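Local coordinates for intimin adherence protein (Escherichia coli O157:H7, PDB 3NCX) that probably mediates attachment of the bacterium to host cells by binding the translocated receptor Tir, at residues L33-F38 / Y137-S142. The protein carries 1 engineered substitution. Sequence-based numbering, arbitrary orientation.
Sequences LQYGQF and YSHYSS
Gly36 CA sits over one face of the Tyr137 ring, 4.1 Å from its centroid, in a CH-pi contact. This is the tightly packed side of the interface between the Ig-like and C-type lectin-like domains of intimin. Leu33 spreads its methyls between two tyrosines: CD2 meets Tyr137 CD1, and CD1 lies against Tyr140 CE1. The type II turn from Leu33 to Gly36, closed by Gly36 N to Leu33 O, carries the Gln34 carbonyl. The Tyr140 hydroxyl donates to Gln34 O at 2.8 Å, tilted 31° from the carbonyl plane. Tyr137 OH is held by Trp131 O.

Gln37 marks the boundary. Its buried stem runs along Tyr137, and Gln37 NE2 bonds Thr68 OG1. The other side is more open to solvent. At its edge Tyr35 stacks closely, face to face, on His139, with centroids 3.7 Å apart and planes at 15°. With CG anti to the backbone N (chi1 -160°), the His139 ring lies over the Tyr35 ring. Looser links are a water joining Tyr35 O to His139 N, and a straight but weak bond from Ser138 N to Gln37 OE1 at 3.4 Å.

Residues 137-142, between helix 121-131 and strand 147-149, pack on the turn joining strands 32-33 and 37-43 and on Gln37, with strands 17-19 and 97-103 alongside.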
loop_
_atom_site.group_PDB
_atom_site.type_symbol
_atom_site.label_atom_id
_atom_site.label_comp_id
_atom_site.label_asym_id
_atom_site.label_seq_id
_atom_site.Cartn_x
_atom_site.Cartn_y
_atom_site.Cartn_z
ATOM N N LEU A 33 0.903 -2.221 -1.089
ATOM C CA LEU A 33 -0.022 -2.651 -0.056
ATOM C C LEU A 33 -1.280 -1.817 -0.223
ATOM O O LEU A 33 -1.221 -0.589 -0.159
ATOM C CB LEU A 33 0.564 -2.405 1.331
ATOM C CG LEU A 33 -0.473 -2.432 2.456
ATOM C CD1 LEU A 33 -1.118 -3.806 2.555
ATOM C CD2 LEU A 33 0.147 -2.022 3.781
ATOM N N GLN A 34 -2.417 -2.468 -0.450
ATOM C CA GLN A 34 -3.659 -1.723 -0.611
ATOM C C GLN A 34 -3.900 -0.857 0.618
ATOM O O GLN A 34 -3.826 -1.336 1.749
ATOM C CB GLN A 34 -4.849 -2.654 -0.841
ATOM C CG GLN A 34 -6.136 -1.910 -1.168
ATOM C CD GLN A 34 -7.316 -2.838 -1.380
ATOM O OE1 GLN A 34 -8.165 -2.596 -2.238
ATOM N NE2 GLN A 34 -7.379 -3.905 -0.590
ATOM N N TYR A 35 -4.173 0.424 0.380
ATOM C CA TYR A 35 -4.439 1.381 1.450
ATOM C C TYR A 35 -3.153 1.837 2.126
ATOM O O TYR A 35 -3.186 2.458 3.188
ATOM C CB TYR A 35 -5.422 0.799 2.466
ATOM C CG TYR A 35 -6.726 0.363 1.841
ATOM C CD1 TYR A 35 -7.274 -0.882 2.122
ATOM C CD2 TYR A 35 -7.410 1.198 0.965
ATOM C CE1 TYR A 35 -8.466 -1.284 1.548
ATOM C CE2 TYR A 35 -8.602 0.805 0.388
ATOM C CZ TYR A 35 -9.125 -0.436 0.682
ATOM O OH TYR A 35 -10.311 -0.832 0.111
ATOM N N GLY A 36 -2.021 1.520 1.504
ATOM C CA GLY A 36 -0.748 2.068 1.930
ATOM C C GLY A 36 -0.755 3.558 1.659
ATOM O O GLY A 36 -1.490 4.026 0.788
ATOM N N GLN A 37 0.056 4.310 2.395
ATOM C CA GLN A 37 0.008 5.766 2.306
ATOM C C GLN A 37 1.383 6.417 2.188
ATOM O O GLN A 37 2.381 5.886 2.679
ATOM C CB GLN A 37 -0.748 6.335 3.507
ATOM C CG GLN A 37 -2.175 5.821 3.617
ATOM C CD GLN A 37 -2.878 6.311 4.862
ATOM O OE1 GLN A 37 -2.300 6.333 5.949
ATOM N NE2 GLN A 37 -4.133 6.714 4.712
ATOM N N PHE A 38 1.423 7.575 1.537
ATOM C CA PHE A 38 2.672 8.303 1.345
ATOM C C PHE A 38 2.440 9.793 1.095
ATOM O O PHE A 38 1.407 10.191 0.558
ATOM C CB PHE A 38 3.486 7.687 0.204
ATOM C CG PHE A 38 2.769 7.666 -1.117
ATOM C CD1 PHE A 38 3.018 8.637 -2.072
ATOM C CD2 PHE A 38 1.852 6.668 -1.408
ATOM C CE1 PHE A 38 2.362 8.618 -3.290
ATOM C CE2 PHE A 38 1.193 6.643 -2.625
ATOM C CZ PHE A 38 1.448 7.619 -3.566
ATOM N N TYR A 137 -0.833 2.269 8.978
ATOM C CA TYR A 137 -1.667 2.949 7.996
ATOM C C TYR A 137 -3.115 3.030 8.470
ATOM O O TYR A 137 -3.614 2.127 9.146
ATOM C CB TYR A 137 -1.564 2.263 6.632
ATOM C CG TYR A 137 -0.163 2.301 6.063
ATOM C CD1 TYR A 137 0.705 1.231 6.227
ATOM C CD2 TYR A 137 0.298 3.418 5.380
ATOM C CE1 TYR A 137 1.991 1.268 5.717
ATOM C CE2 TYR A 137 1.580 3.465 4.868
ATOM C CZ TYR A 137 2.424 2.389 5.039
ATOM O OH TYR A 137 3.701 2.436 4.527
ATOM N N SER A 138 -3.776 4.126 8.114
ATOM C CA SER A 138 -5.116 4.427 8.603
ATOM C C SER A 138 -6.073 3.242 8.517
ATOM O O SER A 138 -6.807 2.953 9.463
ATOM C CB SER A 138 -5.697 5.618 7.838
ATOM O OG SER A 138 -7.058 5.809 8.162
ATOM N N HIS A 139 -6.055 2.559 7.379
ATOM C CA HIS A 139 -7.018 1.501 7.101
ATOM C C HIS A 139 -6.837 0.281 8.003
ATOM O O HIS A 139 -7.735 -0.553 8.108
ATOM C CB HIS A 139 -6.927 1.088 5.631
ATOM C CG HIS A 139 -8.139 0.369 5.125
ATOM N ND1 HIS A 139 -8.318 -0.987 5.277
ATOM C CD2 HIS A 139 -9.230 0.823 4.463
ATOM C CE1 HIS A 139 -9.471 -1.341 4.734
ATOM N NE2 HIS A 139 -10.042 -0.260 4.233
ATOM N N TYR A 140 -5.682 0.185 8.658
ATOM C CA TYR A 140 -5.354 -0.989 9.468
ATOM C C TYR A 140 -5.000 -0.649 10.918
ATOM O O TYR A 140 -4.626 -1.531 11.691
ATOM C CB TYR A 140 -4.184 -1.755 8.843
ATOM C CG TYR A 140 -4.383 -2.153 7.399
ATOM C CD1 TYR A 140 -3.731 -1.475 6.377
ATOM C CD2 TYR A 140 -5.212 -3.211 7.056
ATOM C CE1 TYR A 140 -3.902 -1.840 5.053
ATOM C CE2 TYR A 140 -5.394 -3.581 5.735
ATOM C CZ TYR A 140 -4.735 -2.893 4.738
ATOM O OH TYR A 140 -4.909 -3.258 3.421
ATOM N N SER A 141 -5.116 0.624 11.282
ATOM C CA SER A 141 -4.663 1.095 12.591
ATOM C C SER A 141 -5.163 0.274 13.783
ATOM O O SER A 141 -4.438 0.094 14.760
ATOM C CB SER A 141 -5.026 2.569 12.788
ATOM O OG SER A 141 -4.189 3.404 12.012
ATOM N N SER A 142 -6.394 -0.217 13.704
ATOM C CA SER A 142 -7.012 -0.902 14.837
ATOM C C SER A 142 -6.361 -2.247 15.153
ATOM O O SER A 142 -6.257 -2.636 16.316
ATOM C CB SER A 142 -8.515 -1.089 14.606
ATOM O OG SER A 142 -8.765 -2.075 13.620
HETATM O O HOH W 1 -4.997 3.683 4.942
#